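Local coordinates for putative peptidase (Chlamydophila abortus, PDB 3CE2), which is a putative zinc metallopeptidase of the M3B (oligopeptidase F) family, which probably degrades small peptides, at residues Ile26-Leu31 / Asp381-Val386; Leu86-His91 / Tyr375-Tyr380. One frame throughout, in Å; residues are numbered along the deposited sequence.

Contact 1 (Ile26-Leu31 / Asp381-Val386); sequences ITPLYL and DSHPYV
The loop of I26 to L29, just ahead of helix 33-42, packs I26 and L29 against Y385 of strand 385-387 and P28 against H383, in a largely nonpolar contact between the N-terminal part of the chain and the small sheet of the peptidase domain. CG2 of I26 lies over one face of the Y385 ring as a CH-pi contact, 3.9 Å above the plane and displaced toward the rim. With CG1 held between backbone N and carbonyl carbon (chi1 59°), CG2 is the branch turned to the ring, while CD1 runs off to Y89 of helix 66-96. The L29 and Y385 side chains approach from opposite directions, with CD1 of L29 3.6 Å from CE2 of Y385; CG of L29 also meets CB of S382. P28 adds its ring carbon CG, 3.8 Å from CE1 of H383, whose imidazole is stacked on W361. The loop is a single turn, closed by the bond from L29 N to I26 O (3.1 Å). The hydroxyl of Y385 hydrogen-bonds to the carbonyl O of D25, just before the turn. Carbon contacts thus hold the tyrosine ring, while a backbone carbonyl satisfies its hydroxyl.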
ATOM      1  N   ILE A  26     -23.221   2.000  12.411  1.00 52.60           N
ATOM      2  CA  ILE A  26     -23.352   1.170  11.239  1.00 50.55           C
ATOM      3  C   ILE A  26     -24.808   0.901  10.890  1.00 53.79           C
ATOM      4  O   ILE A  26     -25.094   0.110  10.000  1.00 56.11           O
ATOM      5  CB  ILE A  26     -22.655  -0.168  11.478  1.00 55.64           C
ATOM      6  CG1 ILE A  26     -23.275  -0.865  12.701  1.00 56.84           C
ATOM      7  CG2 ILE A  26     -21.141   0.045  11.668  1.00 56.75           C
ATOM      8  CD1 ILE A  26     -22.922  -2.334  12.806  1.00 58.68           C
ATOM      9  N   THR A  27     -25.733   1.544  11.592  1.00 55.63           N
ATOM     10  CA  THR A  27     -27.161   1.370  11.305  1.00 58.37           C
ATOM     11  C   THR A  27     -27.574   1.834   9.897  1.00 60.57           C
ATOM     12  O   THR A  27     -28.423   1.197   9.289  1.00 65.15           O
ATOM     13  CB  THR A  27     -28.072   2.032  12.376  1.00 61.78           C
ATOM     14  OG1 THR A  27     -27.669   3.390  12.572  1.00 66.22           O
ATOM     15  CG2 THR A  27     -27.970   1.305  13.713  1.00 59.57           C
ATOM     16  N   PRO A  28     -26.975   2.932   9.365  1.00 64.01           N
ATOM     17  CA  PRO A  28     -27.249   3.274   7.947  1.00 57.56           C
ATOM     18  C   PRO A  28     -27.084   2.103   6.969  1.00 55.99           C
ATOM     19  O   PRO A  28     -27.701   2.107   5.905  1.00 63.59           O
ATOM     20  CB  PRO A  28     -26.226   4.365   7.640  1.00 56.07           C
ATOM     21  CG  PRO A  28     -25.999   5.042   8.969  1.00 62.66           C
ATOM     22  CD  PRO A  28     -26.072   3.921   9.997  1.00 64.02           C
ATOM     23  N   LEU A  29     -26.274   1.108   7.308  1.00 53.57           N
ATOM     24  CA  LEU A  29     -26.184  -0.085   6.471  1.00 54.95           C
ATOM     25  C   LEU A  29     -27.380  -0.990   6.728  1.00 56.81           C
ATOM     26  O   LEU A  29     -28.173  -1.279   5.826  1.00 57.25           O
ATOM     27  CB  LEU A  29     -24.898  -0.844   6.748  1.00 52.71           C
ATOM     28  CG  LEU A  29     -23.686  -0.327   5.991  1.00 56.70           C
ATOM     29  CD1 LEU A  29     -22.485  -0.427   6.856  1.00 54.45           C
ATOM     30  CD2 LEU A  29     -23.473  -1.147   4.742  1.00 63.81           C
ATOM     31  N   TYR A  30     -27.485  -1.446   7.970  1.00 56.54           N
ATOM     32  CA  TYR A  30     -28.614  -2.223   8.414  1.00 54.38           C
ATOM     33  C   TYR A  30     -29.036  -1.780   9.788  1.00 60.24           C
ATOM     34  O   TYR A  30     -28.203  -1.585  10.676  1.00 63.59           O
ATOM     35  CB  TYR A  30     -28.264  -3.692   8.424  1.00 56.09           C
ATOM     36  CG  TYR A  30     -28.022  -4.228   7.039  1.00 54.67           C
ATOM     37  CD1 TYR A  30     -29.086  -4.590   6.221  1.00 51.38           C
ATOM     38  CD2 TYR A  30     -26.734  -4.349   6.545  1.00 52.61           C
ATOM     39  CE1 TYR A  30     -28.864  -5.073   4.946  1.00 58.84           C
ATOM     40  CE2 TYR A  30     -26.496  -4.828   5.283  1.00 54.60           C
ATOM     41  CZ  TYR A  30     -27.556  -5.186   4.480  1.00 58.45           C
ATOM     42  OH  TYR A  30     -27.307  -5.667   3.216  1.00 57.74           O
ATOM     43  N   LEU A  31     -30.342  -1.615   9.960  1.00 65.58           N
ATOM     44  CA  LEU A  31     -30.910  -1.279  11.264  1.00 71.63           C
ATOM     45  C   LEU A  31     -30.333  -2.135  12.391  1.00 65.86           C
ATOM     46  O   LEU A  31     -29.948  -1.617  13.435  1.00 64.58           O
ATOM     47  CB  LEU A  31     -32.443  -1.404  11.232  1.00 80.28           C
ATOM     48  CG  LEU A  31     -33.163  -0.235  10.549  1.00 86.27           C
ATOM     49  CD1 LEU A  31     -34.667  -0.508  10.405  1.00 86.85           C
ATOM     50  CD2 LEU A  31     -32.881   1.091  11.303  1.00 87.74           C
ATOM     51  N   ASP A 381     -22.167   2.151  -0.667  1.00 59.46           N
ATOM     52  CA  ASP A 381     -23.400   2.634  -0.049  1.00 69.30           C
ATOM     53  C   ASP A 381     -23.279   3.290   1.339  1.00 69.54           C
ATOM     54  O   ASP A 381     -24.181   4.006   1.775  1.00 68.42           O
ATOM     55  CB  ASP A 381     -24.451   1.522  -0.079  1.00 72.83           C
ATOM     56  CG  ASP A 381     -24.890   1.194  -1.507  1.00 76.62           C
ATOM     57  OD1 ASP A 381     -25.396   2.120  -2.187  1.00 73.93           O
ATOM     58  OD2 ASP A 381     -24.708   0.035  -1.956  1.00 77.11           O
ATOM     59  N   SER A 382     -22.146   3.084   2.003  1.00 68.38           N
ATOM     60  CA  SER A 382     -21.931   3.612   3.351  1.00 64.89           C
ATOM     61  C   SER A 382     -21.069   4.866   3.349  1.00 64.70           C
ATOM     62  O   SER A 382     -20.424   5.184   2.355  1.00 67.73           O
ATOM     63  CB  SER A 382     -21.229   2.546   4.185  1.00 63.08           C
ATOM     64  OG  SER A 382     -20.111   1.997   3.488  1.00 62.38           O
ATOM     65  N   HIS A 383     -21.028   5.572   4.469  1.00 64.04           N
ATOM     66  CA  HIS A 383     -19.969   6.544   4.628  1.00 67.22           C
ATOM     67  C   HIS A 383     -18.734   5.726   4.989  1.00 62.50           C
ATOM     68  O   HIS A 383     -18.849   4.513   5.138  1.00 57.73           O
ATOM     69  CB  HIS A 383     -20.300   7.642   5.652  1.00 69.02           C
ATOM     70  CG  HIS A 383     -21.060   7.164   6.839  1.00 72.09           C
ATOM     71  ND1 HIS A 383     -22.376   7.507   7.063  1.00 71.07           N
ATOM     72  CD2 HIS A 383     -20.690   6.387   7.884  1.00 76.74           C
ATOM     73  CE1 HIS A 383     -22.789   6.952   8.187  1.00 75.87           C
ATOM     74  NE2 HIS A 383     -21.783   6.271   8.709  1.00 81.89           N
ATOM     75  N   PRO A 384     -17.544   6.364   5.045  1.00 56.26           N
ATOM     76  CA  PRO A 384     -16.361   5.581   5.388  1.00 58.66           C
ATOM     77  C   PRO A 384     -16.385   5.230   6.877  1.00 63.00           C
ATOM     78  O   PRO A 384     -17.007   5.924   7.679  1.00 69.12           O
ATOM     79  CB  PRO A 384     -15.200   6.525   5.075  1.00 55.13           C
ATOM     80  CG  PRO A 384     -15.785   7.890   5.104  1.00 53.19           C
ATOM     81  CD  PRO A 384     -17.235   7.784   4.802  1.00 49.33           C
ATOM     82  N   TYR A 385     -15.751   4.132   7.242  1.00 57.61           N
ATOM     83  CA  TYR A 385     -15.758   3.726   8.621  1.00 50.26           C
ATOM     84  C   TYR A 385     -14.318   3.592   9.005  1.00 47.86           C
ATOM     85  O   TYR A 385     -13.517   2.965   8.304  1.00 47.97           O
ATOM     86  CB  TYR A 385     -16.522   2.416   8.792  1.00 51.62           C
ATOM     87  CG  TYR A 385     -18.026   2.598   8.806  1.00 50.47           C
ATOM     88  CD1 TYR A 385     -18.638   3.298   9.846  1.00 53.66           C
ATOM     89  CD2 TYR A 385     -18.841   2.064   7.795  1.00 45.02           C
ATOM     90  CE1 TYR A 385     -20.026   3.475   9.889  1.00 50.90           C
ATOM     91  CE2 TYR A 385     -20.232   2.236   7.824  1.00 43.20           C
ATOM     92  CZ  TYR A 385     -20.813   2.947   8.886  1.00 49.81           C
ATOM     93  OH  TYR A 385     -22.173   3.145   8.978  1.00 50.50           O
ATOM     94  N   VAL A 386     -13.964   4.242  10.094  1.00 46.25           N
ATOM     95  CA  VAL A 386     -12.598   4.194  10.560  1.00 44.65           C
ATOM     96  C   VAL A 386     -12.548   3.421  11.858  1.00 46.93           C
ATOM     97  O   VAL A 386     -13.165   3.827  12.858  1.00 40.51           O
ATOM     98  CB  VAL A 386     -12.083   5.588  10.863  1.00 42.04           C
ATOM     99  CG1 VAL A 386     -10.670   5.502  11.361  1.00 46.21           C
ATOM    100  CG2 VAL A 386     -12.159   6.419   9.639  1.00 44.05           C
TER

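Contact 2 (Leu86-His91 / Tyr375-Tyr380); sequences LYVYAH and YSSGCY
The imidazole of H91 and the phenol ring of Y375 meet obliquely, neither stacked nor edge-to-face, with planes at 34° and centroids 5.6 Å apart. The two side chains come from opposite directions, H91 from helix 66-96 and Y375 from strand 375-377. CE1 of H91 approaches the hydroxyl end of Y375, 3.6 Å from its OH and only slightly farther from its CZ. S377 OG also stands obliquely to the imidazole, 4.5 Å from H91 ND1, a loose approach. On the helix, H91 holds CG anti to the backbone N (chi1 162°), which carries the imidazole out toward the strand. The phenol hydroxyl has its polar partner on the same helix, hydrogen-bonding to OD2 of D95 one turn beyond H91, so the tyrosine is tied to helix 66-96 by more than its ring contact.

One helical turn before H91, V88 points at G378 and C379. Its two methyls lie side by side against the backbone of G378: CG1 lies 3.9 Å from G378 CA, and CG2 is 3.6 Å from G378 O. CG2 also reaches CB of C379 at 3.9 Å, so the valine spans two successive residues. Glycine suits the site chiefly because, at its backbone angles, a side chain here would collide with the carbonyl O of S377.

Helix segment 86-91 and strand 375-377 run at 144° between their N-to-C directions, nearer antiparallel than parallel, with the i, i+3 pair V88 and H91 facing the chain. In this M3-family metallopeptidase, strand 375-377 is an outer strand of the small sheet beside the HExxH helix 394-416; the side chain of Y375 lies about 8 Å from a bound zinc ion, close to the metal site of H402, H406 and E430.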
ATOM      1  N   LEU A  86     -23.254  -6.286   2.499  1.00 49.32           N
ATOM      2  CA  LEU A  86     -23.433  -7.281   3.536  1.00 45.65           C
ATOM      3  C   LEU A  86     -22.083  -7.638   4.115  1.00 50.79           C
ATOM      4  O   LEU A  86     -21.954  -7.904   5.312  1.00 55.69           O
ATOM      5  CB  LEU A  86     -24.051  -8.545   2.967  1.00 46.04           C
ATOM      6  CG  LEU A  86     -25.510  -8.503   2.540  1.00 44.36           C
ATOM      7  CD1 LEU A  86     -25.770  -9.703   1.611  1.00 40.03           C
ATOM      8  CD2 LEU A  86     -26.432  -8.490   3.756  1.00 43.23           C
ATOM      9  N   TYR A  87     -21.065  -7.660   3.271  1.00 41.29           N
ATOM     10  CA  TYR A  87     -19.761  -7.998   3.776  1.00 40.98           C
ATOM     11  C   TYR A  87     -19.275  -6.978   4.793  1.00 45.47           C
ATOM     12  O   TYR A  87     -18.874  -7.304   5.905  1.00 51.32           O
ATOM     13  CB  TYR A  87     -18.767  -8.075   2.651  1.00 40.88           C
ATOM     14  CG  TYR A  87     -17.444  -8.563   3.143  1.00 46.54           C
ATOM     15  CD1 TYR A  87     -17.152  -9.937   3.157  1.00 47.03           C
ATOM     16  CD2 TYR A  87     -16.486  -7.667   3.631  1.00 44.08           C
ATOM     17  CE1 TYR A  87     -15.930 -10.403   3.613  1.00 44.35           C
ATOM     18  CE2 TYR A  87     -15.258  -8.121   4.095  1.00 48.00           C
ATOM     19  CZ  TYR A  87     -14.992  -9.493   4.081  1.00 46.15           C
ATOM     20  OH  TYR A  87     -13.793  -9.948   4.539  1.00 43.78           O
ATOM     21  N   VAL A  88     -19.317  -5.729   4.382  1.00 44.95           N
ATOM     22  CA  VAL A  88     -18.804  -4.656   5.156  1.00 42.06           C
ATOM     23  C   VAL A  88     -19.499  -4.664   6.495  1.00 45.89           C
ATOM     24  O   VAL A  88     -18.855  -4.543   7.538  1.00 48.54           O
ATOM     25  CB  VAL A  88     -19.003  -3.324   4.395  1.00 43.77           C
ATOM     26  CG1 VAL A  88     -18.899  -2.134   5.328  1.00 41.42           C
ATOM     27  CG2 VAL A  88     -17.965  -3.229   3.254  1.00 41.98           C
ATOM     28  N   TYR A  89     -20.812  -4.839   6.476  1.00 47.28           N
ATOM     29  CA  TYR A  89     -21.579  -4.835   7.722  1.00 49.29           C
ATOM     30  C   TYR A  89     -21.137  -5.950   8.672  1.00 49.71           C
ATOM     31  O   TYR A  89     -20.941  -5.714   9.855  1.00 52.26           O
ATOM     32  CB  TYR A  89     -23.069  -4.989   7.449  1.00 50.89           C
ATOM     33  CG  TYR A  89     -23.870  -5.005   8.714  1.00 50.48           C
ATOM     34  CD1 TYR A  89     -24.363  -3.828   9.241  1.00 50.65           C
ATOM     35  CD2 TYR A  89     -24.114  -6.193   9.400  1.00 51.97           C
ATOM     36  CE1 TYR A  89     -25.079  -3.813  10.396  1.00 53.19           C
ATOM     37  CE2 TYR A  89     -24.831  -6.194  10.579  1.00 49.63           C
ATOM     38  CZ  TYR A  89     -25.314  -4.993  11.068  1.00 52.59           C
ATOM     39  OH  TYR A  89     -26.053  -4.930  12.226  1.00 54.19           O
ATOM     40  N   ALA A  90     -21.005  -7.169   8.153  1.00 47.42           N
ATOM     41  CA  ALA A  90     -20.567  -8.314   8.959  1.00 47.63           C
ATOM     42  C   ALA A  90     -19.128  -8.141   9.493  1.00 50.88           C
ATOM     43  O   ALA A  90     -18.849  -8.354  10.681  1.00 50.39           O
ATOM     44  CB  ALA A  90     -20.689  -9.586   8.157  1.00 35.49           C
ATOM     45  N   HIS A  91     -18.227  -7.741   8.604  1.00 51.95           N
ATOM     46  CA  HIS A  91     -16.811  -7.552   8.943  1.00 52.00           C
ATOM     47  C   HIS A  91     -16.612  -6.448   9.995  1.00 47.27           C
ATOM     48  O   HIS A  91     -15.819  -6.589  10.924  1.00 41.56           O
ATOM     49  CB  HIS A  91     -16.010  -7.280   7.661  1.00 52.76           C
ATOM     50  CG  HIS A  91     -14.670  -6.666   7.895  1.00 68.74           C
ATOM     51  ND1 HIS A  91     -14.440  -5.307   7.766  1.00 69.65           N
ATOM     52  CD2 HIS A  91     -13.483  -7.223   8.242  1.00 73.35           C
ATOM     53  CE1 HIS A  91     -13.172  -5.053   8.039  1.00 75.07           C
ATOM     54  NE2 HIS A  91     -12.569  -6.197   8.325  1.00 78.21           N
ATOM     55  N   TYR A 375      -7.712   1.088  10.472  1.00 41.27           N
ATOM     56  CA  TYR A 375      -8.043   1.037   9.048  1.00 41.82           C
ATOM     57  C   TYR A 375      -9.236   1.906   8.682  1.00 41.83           C
ATOM     58  O   TYR A 375      -9.922   2.432   9.552  1.00 43.71           O
ATOM     59  CB  TYR A 375      -8.313  -0.408   8.588  1.00 41.68           C
ATOM     60  CG  TYR A 375      -9.549  -1.039   9.188  1.00 43.45           C
ATOM     61  CD1 TYR A 375     -10.834  -0.547   8.893  1.00 41.59           C
ATOM     62  CD2 TYR A 375      -9.444  -2.146  10.035  1.00 41.79           C
ATOM     63  CE1 TYR A 375     -11.977  -1.146   9.433  1.00 41.99           C
ATOM     64  CE2 TYR A 375     -10.581  -2.756  10.584  1.00 41.13           C
ATOM     65  CZ  TYR A 375     -11.842  -2.255  10.281  1.00 44.29           C
ATOM     66  OH  TYR A 375     -12.955  -2.851  10.841  1.00 41.94           O
ATOM     67  N   SER A 376      -9.457   2.040   7.371  1.00 48.55           N
ATOM     68  CA  SER A 376     -10.653   2.639   6.797  1.00 43.19           C
ATOM     69  C   SER A 376     -11.334   1.606   5.950  1.00 42.80           C
ATOM     70  O   SER A 376     -10.689   0.837   5.248  1.00 42.49           O
ATOM     71  CB  SER A 376     -10.284   3.790   5.882  1.00 47.26           C
ATOM     72  OG  SER A 376      -9.138   4.427   6.389  1.00 63.02           O
ATOM     73  N   SER A 377     -12.652   1.602   5.983  1.00 41.34           N
ATOM     74  CA  SER A 377     -13.391   0.646   5.201  1.00 46.88           C
ATOM     75  C   SER A 377     -14.737   1.276   4.911  1.00 46.64           C
ATOM     76  O   SER A 377     -14.950   2.442   5.207  1.00 47.08           O
ATOM     77  CB  SER A 377     -13.528  -0.686   5.972  1.00 49.33           C
ATOM     78  OG  SER A 377     -14.297  -1.632   5.254  1.00 51.42           O
ATOM     79  N   GLY A 378     -15.649   0.500   4.348  1.00 49.55           N
ATOM     80  CA  GLY A 378     -16.954   1.005   3.971  1.00 50.77           C
ATOM     81  C   GLY A 378     -17.174   0.468   2.588  1.00 51.50           C
ATOM     82  O   GLY A 378     -16.345  -0.276   2.071  1.00 57.62           O
ATOM     83  N   CYS A 379     -18.291   0.807   1.975  1.00 55.35           N
ATOM     84  CA  CYS A 379     -18.480   0.419   0.584  1.00 58.53           C
ATOM     85  C   CYS A 379     -19.230   1.532  -0.076  1.00 54.07           C
ATOM     86  O   CYS A 379     -19.464   2.583   0.543  1.00 51.72           O
ATOM     87  CB  CYS A 379     -19.280  -0.878   0.468  1.00 62.62           C
ATOM     88  SG  CYS A 379     -20.867  -0.750   1.318  1.00 63.67           S
ATOM     89  N   TYR A 380     -19.639   1.276  -1.315  1.00 52.90           N
ATOM     90  CA  TYR A 380     -20.267   2.290  -2.143  1.00 53.38           C
ATOM     91  C   TYR A 380     -21.426   2.943  -1.429  1.00 51.47           C
ATOM     92  O   TYR A 380     -21.611   4.153  -1.516  1.00 53.60           O
ATOM     93  CB  TYR A 380     -20.705   1.699  -3.484  1.00 55.51           C
ATOM     94  CG  TYR A 380     -21.064   2.736  -4.511  1.00 58.06           C
ATOM     95  CD1 TYR A 380     -20.068   3.436  -5.200  1.00 56.56           C
ATOM     96  CD2 TYR A 380     -22.403   3.031  -4.790  1.00 59.15           C
ATOM     97  CE1 TYR A 380     -20.394   4.397  -6.148  1.00 61.05           C
ATOM     98  CE2 TYR A 380     -22.747   3.991  -5.731  1.00 59.85           C
ATOM     99  CZ  TYR A 380     -21.740   4.670  -6.415  1.00 62.76           C
ATOM    100  OH  TYR A 380     -22.081   5.619  -7.353  1.00 58.49           O
TER

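From the N terminus, the chain passes first through 26-31, then turns through helix 33-42 into helix 66-96, which carries 86-91. A long, mostly helical excursion follows before it returns at 375-380 and continues directly into 381-386. Contact 2 therefore closes a loop of 283 residues lying within the 349-residue loop closed by contact 1: the two nest and do not cross. Their centres are only 8 Å apart, and both reach the same sheet, where S377 O accepts a probable hydrogen bond from Y385 N. Y30 packs on Y89 and L86, linking the N-terminal loop to the long helix. Loop, helix and sheet are thus joined beside the zinc-binding helix 394-416.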